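Dye type peroxidase A (Streptomyces lividans 1326, PDB 6GZW) is a heme peroxidase that probably uses hydrogen peroxide to oxidise dyes and other substrates. Local coordinates at residues Arg186-Gly191 with Ala298-Pro303; Val223-Met228 with His352-Leu357; Pro281-Ala286 with Gly343-Gln348. All coordinates share one frame; numbering follows the deposited sequence.

How the contacts relate
The three contacts surround one heme: their centres lie about 18 to 20 Å apart, and all belong to the C-terminal Dyp-type peroxidase region. Along the chain the order is 186-191, 223-228, 281-286, 298-303, 343-348, 352-357, so contact 1 crosses both others, while both segments of contact 3 fall between those of contact 2. Contacts 1 and 2 reach the same antiparallel sheet, through strand 300-310 and through the adjacent strands 219-228 and 350-360. Contact 1 serves the water-bearing face and the propionates, contact 2 the vinyl and methyl rim, and contact 3, which joins the start of helix 285-288 to the loop after helix 333-343, the iron from the other face. Distant segments converge on one cofactor.

Contact 1 (Arg186-Gly191 with Ala298-Pro303); sequences RNPKPG and AMVRRP. With HEM (protoporphyrin IX containing Fe), chain C.
Asn187 joins the loop to the start of strand 300-310 by a single side-chain bond: its OD1 accepts the backbone N of Arg301 at 2.8 Å with a nearly straight N-H...O angle of 163°. The amide reaches the strand because CG stands anti to the backbone N (chi1 -172°), and an asparagine offers both the short reach and the carbonyl needed here. Beside it the packing is close. Pro188 lays its CD against Met299 O at 3.3 Å, and its CB meets Val300 CG2 at 4.1 Å, a compact ring against a branched side chain, with Phe195 of helix 195-199 covering both.

Beyond Pro188 the fit ends: Lys189 turns away from the strand, and the loop through Pro190 and Gly191 runs out into solvent.

At the heme end the two arginines divide the propionates between them. The Arg301 guanidinium lies flat over the porphyrin, almost parallel to it, with C4D of the heme 3.4 Å from its plane. NH1 and NH2 both donate to O2A of the heme, each at 2.8 Å, and NH1 also gives a hydrogen bond to the water on the iron and a salt bridge to Asp183. Arg186, its chain bent twice, presents an edge to the other propionate, NE meeting heme O1D at 2.7 Å and NH2 meeting heme O2D at 2.9 Å; its backbone N donates to O1A of the first. Arginine suits both places: its flat group can lie on the porphyrin, as Arg301 does, and its N-H groups can grip a carboxylate by two bonds. The propionates' negative charge is probably largely offset by the two guanidinium groups, although Arg301 is shared with Asp183 and probably polarises the iron-bound water, consistent with a distal arginine of a dye-decolourising peroxidase.

Contact 2 (Val223-Met228 with His352-Leu357); sequences VRRIRM and HEASGL. With HEM (protoporphyrin IX containing Fe), chain C.
Arg224 and His352 meet where strands 219-228 and 350-360 run past the vinyl- and methyl-bearing edge of the heme: NE of Arg224 donates to ND1 of His352 at 3.0 Å, nearly straight at 162°. The bond lies in the guanidinium plane but is tilted from the ring plane, the two flat groups standing 67° apart. On one face of the imidazole sits Ile226, whose CD1 is 3.9 Å from the ring centroid in a CH-pi contact. The slim end of an isoleucine fits there while its other branch, CG2, touches the heme vinyl carbon CBB at 3.7 Å.

The next shell fixes the arginine. Its chain, bent at chi2 and chi3, carries the guanidinium across to strand 350-360, where NH1 donates to OG of Ser355 at 3.0 Å in a bent bond tilted from the guanidinium plane, while NH2 forms a salt bridge with Asp115. All three guanidinium nitrogens thus have partners, in three directions from one flat group, as suits an arginine.

Farther out, the backbone sets the register. Val223 and Gly356 exchange an antiparallel pair of bonds, whereas a classic beta bulge puts both Glu353 and Ala354 opposite Arg225: O of Arg225 takes N of Glu353 at 2.8 Å and, weakly, N of Ala354. The extra residue turns Glu353 toward Arg227, and NE of Arg227 meets its OE2, shared with Arg351, on the syn side at 2.8 Å in a salt bridge. A water links Glu353 OE1 to NE of Arg225, whose NH2 pairs with Asp308 and Asp317.

Since ND1 accepts from an arginine, the ring proton of His352 is probably on NE2; the Arg224-Asp115 pair, with Ile226 on the ring face, probably sets how the imidazole is turned beside the heme.

Contact 3 (Pro281-Ala286 with Gly343-Gln348); sequences PINAHA and GDALSQ. With HEM (protoporphyrin IX containing Fe), chain C.
The backbones of Asn283 and Asp344 come closest here, where a type I turn from Pro281 to Ala284 leads into helix 285-288 and O of Asn283 accepts N of Ala345 at 3.0 Å. Beside that bond the amide of Asn283 packs on the methyl of Ala345, a residue small enough to let the loop approach.

His285 and Asp344 carry the functional part. NE2 of His285 binds the heme iron at 2.1 Å, while ND1, on the other side of the ring, donates to OD2 of Asp344 at 2.6 Å with an angle of 168°. The donor meets OD2 on its syn side, and ring and carboxylate planes are 18° apart, so the bond holds the imidazole's rotation. CG of His285 stands anti to the backbone N (chi1 -176°), which sends the ring from the helix start to the iron. Asp344 is itself fixed by an Asx turn: its OD1 takes N of Leu346 at 2.9 Å, from above the carboxylate plane. Leu346 then covers one imidazole face, CD2 lying 3.9 Å from the ring centroid, and the same methyl is 3.5 Å from heme C3B.

A short, straight bond to a carboxylate would be expected to push electron density through the histidine toward the iron, as in the proximal His-Asp pairs of other heme peroxidases, and so favour high-valent iron.

Contact 1 (Arg186-Gly191 with Ala298-Pro303)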
# COMPACT_ATOMS: atom_id res chain seq x y z
N ARG A 186 14.80 -19.82 4.39
CA ARG A 186 15.20 -20.54 5.61
C ARG A 186 14.41 -20.09 6.85
O ARG A 186 14.95 -19.92 7.94
CB ARG A 186 16.71 -20.47 5.81
CG ARG A 186 17.48 -21.30 4.75
CD ARG A 186 18.13 -22.57 5.32
NE ARG A 186 18.97 -22.19 6.45
CZ ARG A 186 19.54 -23.04 7.31
NH1 ARG A 186 19.38 -24.35 7.15
NH2 ARG A 186 20.23 -22.58 8.34
N ASN A 187 13.12 -19.90 6.66
CA ASN A 187 12.25 -19.51 7.75
C ASN A 187 11.79 -20.80 8.40
O ASN A 187 11.24 -21.66 7.70
CB ASN A 187 11.06 -18.73 7.20
CG ASN A 187 10.20 -18.12 8.28
OD1 ASN A 187 10.72 -17.64 9.30
ND2 ASN A 187 8.89 -18.08 8.04
N PRO A 188 11.99 -20.92 9.74
CA PRO A 188 11.44 -22.10 10.45
C PRO A 188 9.93 -22.24 10.28
O PRO A 188 9.21 -21.25 10.16
CB PRO A 188 11.86 -21.87 11.90
CG PRO A 188 13.05 -20.96 11.83
CD PRO A 188 12.78 -20.07 10.65
N LYS A 189 9.46 -23.49 10.25
CA LYS A 189 8.07 -23.83 9.93
C LYS A 189 7.55 -24.85 10.95
O LYS A 189 8.34 -25.61 11.50
CB LYS A 189 7.97 -24.39 8.50
CG LYS A 189 8.02 -23.32 7.41
CD LYS A 189 8.28 -23.91 6.02
CE LYS A 189 9.73 -24.33 5.81
NZ LYS A 189 10.08 -24.36 4.36
N PRO A 190 6.22 -24.85 11.22
CA PRO A 190 5.65 -25.94 12.00
C PRO A 190 5.92 -27.27 11.30
O PRO A 190 5.86 -27.36 10.06
CB PRO A 190 4.15 -25.62 12.02
CG PRO A 190 4.09 -24.14 11.84
CD PRO A 190 5.21 -23.83 10.90
N GLY A 191 6.24 -28.29 12.07
CA GLY A 191 6.66 -29.56 11.50
C GLY A 191 8.15 -29.85 11.59
O GLY A 191 8.53 -30.99 11.38
N ALA A 298 17.68 -18.48 16.86
CA ALA A 298 16.78 -18.68 15.74
C ALA A 298 15.55 -17.83 15.93
O ALA A 298 15.24 -17.40 17.04
CB ALA A 298 16.37 -20.14 15.61
N MET A 299 14.87 -17.57 14.81
CA MET A 299 13.66 -16.76 14.84
C MET A 299 12.84 -17.07 13.60
O MET A 299 13.38 -17.45 12.59
CB MET A 299 14.02 -15.27 14.89
CG MET A 299 14.66 -14.73 13.60
SD MET A 299 15.74 -13.33 13.85
CE MET A 299 17.11 -14.24 14.54
N VAL A 300 11.52 -16.87 13.69
CA VAL A 300 10.66 -16.80 12.51
C VAL A 300 10.67 -15.35 12.03
O VAL A 300 10.67 -14.42 12.84
CB VAL A 300 9.24 -17.31 12.81
CG1 VAL A 300 8.20 -16.77 11.83
CG2 VAL A 300 9.22 -18.84 12.79
N ARG A 301 10.81 -15.20 10.73
CA ARG A 301 10.78 -13.89 10.07
C ARG A 301 9.50 -13.81 9.23
O ARG A 301 9.20 -14.72 8.48
CB ARG A 301 12.01 -13.72 9.18
CG ARG A 301 13.30 -13.59 9.99
CD ARG A 301 14.54 -13.60 9.13
NE ARG A 301 14.65 -14.90 8.47
CZ ARG A 301 14.75 -15.13 7.17
NH1 ARG A 301 14.77 -14.15 6.25
NH2 ARG A 301 14.86 -16.39 6.76
N ARG A 302 8.75 -12.72 9.38
CA ARG A 302 7.47 -12.60 8.72
C ARG A 302 7.21 -11.10 8.48
O ARG A 302 6.41 -10.47 9.17
CB ARG A 302 6.37 -13.24 9.58
CG ARG A 302 5.03 -13.39 8.93
CD ARG A 302 3.97 -14.00 9.85
NE ARG A 302 2.70 -13.99 9.17
CZ ARG A 302 1.88 -12.95 9.10
NH1 ARG A 302 2.18 -11.79 9.69
NH2 ARG A 302 0.75 -13.07 8.41
N PRO A 303 7.92 -10.53 7.48
CA PRO A 303 7.99 -9.08 7.26
C PRO A 303 6.92 -8.53 6.33
O PRO A 303 6.18 -9.30 5.70
CB PRO A 303 9.36 -8.94 6.56
CG PRO A 303 9.43 -10.16 5.70
CD PRO A 303 8.88 -11.24 6.60
CHA HEM C . 18.20 -14.66 5.75
CHB HEM C . 17.78 -10.30 3.68
CHC HEM C . 17.74 -8.28 8.09
CHD HEM C . 18.16 -12.61 10.14
C1A HEM C . 18.09 -13.66 4.81
C2A HEM C . 18.14 -13.88 3.41
C3A HEM C . 18.02 -12.65 2.84
C4A HEM C . 17.91 -11.68 3.89
CMA HEM C . 17.98 -12.31 1.37
CAA HEM C . 18.30 -15.20 2.67
CBA HEM C . 17.03 -15.96 2.31
CGA HEM C . 16.35 -16.48 3.53
O1A HEM C . 16.68 -17.57 4.08
O2A HEM C . 15.41 -15.82 4.05
C1B HEM C . 17.71 -9.36 4.72
C2B HEM C . 17.51 -7.97 4.53
C3B HEM C . 17.50 -7.36 5.75
C4B HEM C . 17.69 -8.47 6.73
CMB HEM C . 17.39 -7.28 3.20
CAB HEM C . 17.24 -5.95 6.10
CBB HEM C . 16.53 -5.11 5.37
C1C HEM C . 17.90 -9.26 9.04
C2C HEM C . 17.95 -9.03 10.44
C3C HEM C . 18.09 -10.28 11.03
C4C HEM C . 18.08 -11.26 9.97
CMC HEM C . 17.91 -7.72 11.16
CAC HEM C . 18.26 -10.65 12.45
CBC HEM C . 18.73 -9.88 13.45
C1D HEM C . 18.13 -13.50 9.05
C2D HEM C . 18.15 -14.95 9.30
C3D HEM C . 18.17 -15.53 8.08
C4D HEM C . 18.16 -14.41 7.11
CMD HEM C . 18.11 -15.66 10.65
CAD HEM C . 18.19 -17.03 7.81
CBD HEM C . 19.61 -17.61 7.87
CGD HEM C . 19.58 -19.09 7.67
O1D HEM C . 19.76 -19.59 6.52
O2D HEM C . 19.35 -19.83 8.65
NA HEM C . 18.05 -12.31 5.10
NB HEM C . 17.83 -9.60 6.03
NC HEM C . 18.04 -10.58 8.77
ND HEM C . 18.23 -13.21 7.74
FE HEM C . 18.07 -11.47 6.91
O HOH W 1 16.09 -11.56 7.02

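Contact 2 (Val223-Met228 with His352-Leu357)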
# COMPACT_ATOMS: atom_id res chain seq x y z
N VAL A 223 10.21 -5.84 16.15
CA VAL A 223 9.91 -5.08 14.94
C VAL A 223 11.09 -4.16 14.72
O VAL A 223 11.52 -3.47 15.66
CB VAL A 223 8.65 -4.24 15.14
CG1 VAL A 223 8.34 -3.36 13.93
CG2 VAL A 223 7.48 -5.13 15.48
N ARG A 224 11.60 -4.12 13.48
CA ARG A 224 12.61 -3.12 13.08
C ARG A 224 12.21 -2.50 11.77
O ARG A 224 11.94 -3.23 10.80
CB ARG A 224 14.01 -3.77 12.92
CG ARG A 224 14.46 -4.57 14.14
CD ARG A 224 14.85 -3.70 15.32
NE ARG A 224 16.17 -3.10 15.13
CZ ARG A 224 16.95 -2.65 16.11
NH1 ARG A 224 16.53 -2.62 17.39
NH2 ARG A 224 18.17 -2.18 15.80
N ARG A 225 12.15 -1.17 11.74
CA ARG A 225 11.92 -0.44 10.51
C ARG A 225 13.32 -0.26 9.93
O ARG A 225 14.07 0.59 10.39
CB ARG A 225 11.25 0.92 10.76
CG ARG A 225 10.93 1.69 9.48
CD ARG A 225 10.53 3.12 9.80
NE ARG A 225 10.22 3.90 8.60
CZ ARG A 225 9.08 3.81 7.91
NH1 ARG A 225 8.13 2.95 8.27
NH2 ARG A 225 8.87 4.57 6.85
N ILE A 226 13.64 -1.03 8.88
CA ILE A 226 14.98 -1.01 8.32
C ILE A 226 14.91 -0.39 6.94
O ILE A 226 14.37 -0.98 6.01
CB ILE A 226 15.58 -2.42 8.24
CG1 ILE A 226 15.47 -3.14 9.58
CG2 ILE A 226 17.03 -2.34 7.80
CD1 ILE A 226 15.99 -4.56 9.55
N ARG A 227 15.46 0.83 6.80
CA ARG A 227 15.50 1.48 5.53
C ARG A 227 16.54 0.82 4.68
O ARG A 227 17.61 0.46 5.16
CB ARG A 227 15.82 2.97 5.68
CG ARG A 227 15.86 3.72 4.34
CD ARG A 227 15.63 5.20 4.52
NE ARG A 227 16.73 5.87 5.22
CZ ARG A 227 17.81 6.37 4.63
NH1 ARG A 227 18.02 6.24 3.33
NH2 ARG A 227 18.71 7.00 5.37
N MET A 228 16.20 0.59 3.43
CA MET A 228 17.19 0.10 2.49
C MET A 228 17.84 1.27 1.78
O MET A 228 17.16 2.10 1.24
CB MET A 228 16.57 -0.86 1.49
CG MET A 228 16.14 -2.18 2.10
SD MET A 228 15.01 -3.07 1.00
CE MET A 228 15.18 -4.69 1.71
N HIS A 352 18.74 0.83 10.46
CA HIS A 352 17.66 0.55 11.38
C HIS A 352 17.15 1.87 11.97
O HIS A 352 17.89 2.61 12.68
CB HIS A 352 18.13 -0.35 12.52
CG HIS A 352 18.43 -1.76 12.12
ND1 HIS A 352 17.75 -2.84 12.64
CD2 HIS A 352 19.38 -2.28 11.30
CE1 HIS A 352 18.25 -3.96 12.13
NE2 HIS A 352 19.25 -3.65 11.33
N GLU A 353 15.91 2.22 11.67
CA GLU A 353 15.37 3.54 12.02
C GLU A 353 14.21 3.55 13.01
O GLU A 353 13.79 4.64 13.41
CB GLU A 353 15.01 4.32 10.75
CG GLU A 353 16.27 4.68 9.95
CD GLU A 353 16.03 5.43 8.66
OE1 GLU A 353 14.88 5.68 8.27
OE2 GLU A 353 17.04 5.80 8.05
N ALA A 354 13.67 2.38 13.36
CA ALA A 354 12.72 2.28 14.47
C ALA A 354 12.74 0.86 15.00
O ALA A 354 13.15 -0.06 14.27
CB ALA A 354 11.33 2.68 14.02
N SER A 355 12.27 0.66 16.24
CA SER A 355 12.36 -0.64 16.88
C SER A 355 11.22 -0.83 17.86
O SER A 355 10.75 0.12 18.43
CB SER A 355 13.65 -0.74 17.66
OG SER A 355 13.77 -2.01 18.27
N GLY A 356 10.82 -2.06 18.08
CA GLY A 356 9.83 -2.37 19.14
C GLY A 356 10.05 -3.81 19.55
O GLY A 356 10.42 -4.63 18.74
N LEU A 357 9.87 -4.07 20.84
CA LEU A 357 9.94 -5.41 21.41
C LEU A 357 8.66 -5.63 22.20
O LEU A 357 8.40 -4.88 23.15
CB LEU A 357 11.16 -5.55 22.33
CG LEU A 357 11.23 -6.72 23.30
CD1 LEU A 357 11.15 -8.04 22.58
CD2 LEU A 357 12.50 -6.62 24.14
CHA HEM C . 18.20 -14.66 5.75
CHB HEM C . 17.78 -10.30 3.68
CHC HEM C . 17.74 -8.28 8.09
CHD HEM C . 18.16 -12.61 10.14
C1A HEM C . 18.09 -13.66 4.81
C2A HEM C . 18.14 -13.88 3.41
C3A HEM C . 18.02 -12.65 2.84
C4A HEM C . 17.91 -11.68 3.89
CMA HEM C . 17.98 -12.31 1.37
CAA HEM C . 18.30 -15.20 2.67
CBA HEM C . 17.03 -15.96 2.31
CGA HEM C . 16.35 -16.48 3.53
O1A HEM C . 16.68 -17.57 4.08
O2A HEM C . 15.41 -15.82 4.05
C1B HEM C . 17.71 -9.36 4.72
C2B HEM C . 17.51 -7.97 4.53
C3B HEM C . 17.50 -7.36 5.75
C4B HEM C . 17.69 -8.47 6.73
CMB HEM C . 17.39 -7.28 3.20
CAB HEM C . 17.24 -5.95 6.10
CBB HEM C . 16.53 -5.11 5.37
C1C HEM C . 17.90 -9.26 9.04
C2C HEM C . 17.95 -9.03 10.44
C3C HEM C . 18.09 -10.28 11.03
C4C HEM C . 18.08 -11.26 9.97
CMC HEM C . 17.91 -7.72 11.16
CAC HEM C . 18.26 -10.65 12.45
CBC HEM C . 18.73 -9.88 13.45
C1D HEM C . 18.13 -13.50 9.05
C2D HEM C . 18.15 -14.95 9.30
C3D HEM C . 18.17 -15.53 8.08
C4D HEM C . 18.16 -14.41 7.11
CMD HEM C . 18.11 -15.66 10.65
CAD HEM C . 18.19 -17.03 7.81
CBD HEM C . 19.61 -17.61 7.87
CGD HEM C . 19.58 -19.09 7.67
O1D HEM C . 19.76 -19.59 6.52
O2D HEM C . 19.35 -19.83 8.65
NA HEM C . 18.05 -12.31 5.10
NB HEM C . 17.83 -9.60 6.03
NC HEM C . 18.04 -10.58 8.77
ND HEM C . 18.23 -13.21 7.74
FE HEM C . 18.07 -11.47 6.91
O HOH W 2 12.65 4.65 7.03
O HOH W 1 16.09 -11.56 7.02

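Contact 3 (Pro281-Ala286 with Gly343-Gln348)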
# COMPACT_ATOMS: atom_id res chain seq x y z
N PRO A 281 30.94 -15.75 1.06
CA PRO A 281 31.88 -14.95 1.84
C PRO A 281 31.73 -15.07 3.35
O PRO A 281 30.65 -15.37 3.86
CB PRO A 281 31.62 -13.52 1.36
CG PRO A 281 31.12 -13.70 -0.03
CD PRO A 281 30.30 -14.95 -0.01
N ILE A 282 32.84 -14.85 4.06
CA ILE A 282 32.89 -14.95 5.52
C ILE A 282 31.92 -14.03 6.25
O ILE A 282 31.49 -14.33 7.36
CB ILE A 282 34.35 -14.70 6.04
CG1 ILE A 282 34.53 -15.19 7.48
CG2 ILE A 282 34.76 -13.23 5.91
CD1 ILE A 282 34.48 -16.68 7.63
N ASN A 283 31.62 -12.89 5.63
CA ASN A 283 30.70 -11.89 6.21
C ASN A 283 29.37 -11.85 5.46
O ASN A 283 28.64 -10.86 5.61
CB ASN A 283 31.34 -10.50 6.23
CG ASN A 283 31.69 -9.97 4.83
OD1 ASN A 283 31.66 -10.71 3.84
ND2 ASN A 283 32.01 -8.68 4.75
N ALA A 284 29.04 -12.88 4.68
CA ALA A 284 27.77 -12.91 3.94
C ALA A 284 26.61 -13.03 4.92
O ALA A 284 26.63 -13.84 5.82
CB ALA A 284 27.72 -14.06 2.96
N HIS A 285 25.56 -12.25 4.70
CA HIS A 285 24.38 -12.24 5.59
C HIS A 285 23.77 -13.62 5.83
O HIS A 285 23.47 -13.99 6.97
CB HIS A 285 23.35 -11.31 4.96
CG HIS A 285 22.13 -11.12 5.79
ND1 HIS A 285 22.09 -10.28 6.88
CD2 HIS A 285 20.91 -11.70 5.69
CE1 HIS A 285 20.87 -10.33 7.41
NE2 HIS A 285 20.14 -11.18 6.71
N ALA A 286 23.58 -14.37 4.76
CA ALA A 286 22.97 -15.71 4.85
C ALA A 286 23.93 -16.79 5.36
O ALA A 286 23.50 -17.95 5.57
CB ALA A 286 22.30 -16.12 3.54
N GLY A 343 29.61 -6.79 11.75
CA GLY A 343 30.10 -7.94 11.01
C GLY A 343 29.46 -8.27 9.67
O GLY A 343 30.07 -8.94 8.85
N ASP A 344 28.24 -7.80 9.42
CA ASP A 344 27.47 -8.23 8.26
C ASP A 344 27.81 -7.35 7.05
O ASP A 344 27.78 -6.13 7.14
CB ASP A 344 25.98 -8.08 8.61
CG ASP A 344 25.06 -8.67 7.57
OD1 ASP A 344 25.49 -9.17 6.51
OD2 ASP A 344 23.83 -8.64 7.85
N ALA A 345 28.13 -7.96 5.92
CA ALA A 345 28.29 -7.21 4.67
C ALA A 345 27.05 -6.36 4.36
O ALA A 345 27.19 -5.27 3.80
CB ALA A 345 28.58 -8.13 3.51
N LEU A 346 25.87 -6.84 4.75
CA LEU A 346 24.62 -6.10 4.44
C LEU A 346 24.49 -4.79 5.20
O LEU A 346 23.77 -3.90 4.76
CB LEU A 346 23.42 -6.98 4.74
CG LEU A 346 22.02 -6.42 4.48
CD1 LEU A 346 21.86 -6.13 3.01
CD2 LEU A 346 20.93 -7.34 5.02
N SER A 347 25.13 -4.66 6.36
CA SER A 347 24.92 -3.51 7.25
C SER A 347 25.18 -2.16 6.60
O SER A 347 24.53 -1.20 6.92
CB SER A 347 25.75 -3.69 8.55
OG SER A 347 25.18 -4.74 9.32
N GLN A 348 26.12 -2.13 5.67
CA GLN A 348 26.49 -0.93 4.94
C GLN A 348 25.31 -0.36 4.13
O GLN A 348 25.30 0.82 3.78
CB GLN A 348 27.67 -1.30 4.03
CG GLN A 348 28.00 -0.33 2.93
CD GLN A 348 29.34 -0.57 2.29
OE1 GLN A 348 30.00 -1.57 2.54
NE2 GLN A 348 29.76 0.36 1.47
CHA HEM C . 18.20 -14.66 5.75
CHB HEM C . 17.78 -10.30 3.68
CHC HEM C . 17.74 -8.28 8.09
CHD HEM C . 18.16 -12.61 10.14
C1A HEM C . 18.09 -13.66 4.81
C2A HEM C . 18.14 -13.88 3.41
C3A HEM C . 18.02 -12.65 2.84
C4A HEM C . 17.91 -11.68 3.89
CMA HEM C . 17.98 -12.31 1.37
CAA HEM C . 18.30 -15.20 2.67
CBA HEM C . 17.03 -15.96 2.31
CGA HEM C . 16.35 -16.48 3.53
O1A HEM C . 16.68 -17.57 4.08
O2A HEM C . 15.41 -15.82 4.05
C1B HEM C . 17.71 -9.36 4.72
C2B HEM C . 17.51 -7.97 4.53
C3B HEM C . 17.50 -7.36 5.75
C4B HEM C . 17.69 -8.47 6.73
CMB HEM C . 17.39 -7.28 3.20
CAB HEM C . 17.24 -5.95 6.10
CBB HEM C . 16.53 -5.11 5.37
C1C HEM C . 17.90 -9.26 9.04
C2C HEM C . 17.95 -9.03 10.44
C3C HEM C . 18.09 -10.28 11.03
C4C HEM C . 18.08 -11.26 9.97
CMC HEM C . 17.91 -7.72 11.16
CAC HEM C . 18.26 -10.65 12.45
CBC HEM C . 18.73 -9.88 13.45
C1D HEM C . 18.13 -13.50 9.05
C2D HEM C . 18.15 -14.95 9.30
C3D HEM C . 18.17 -15.53 8.08
C4D HEM C . 18.16 -14.41 7.11
CMD HEM C . 18.11 -15.66 10.65
CAD HEM C . 18.19 -17.03 7.81
CBD HEM C . 19.61 -17.61 7.87
CGD HEM C . 19.58 -19.09 7.67
O1D HEM C . 19.76 -19.59 6.52
O2D HEM C . 19.35 -19.83 8.65
NA HEM C . 18.05 -12.31 5.10
NB HEM C . 17.83 -9.60 6.03
NC HEM C . 18.04 -10.58 8.77
ND HEM C . 18.23 -13.21 7.74
FE HEM C . 18.07 -11.47 6.91
O HOH W 1 16.09 -11.56 7.02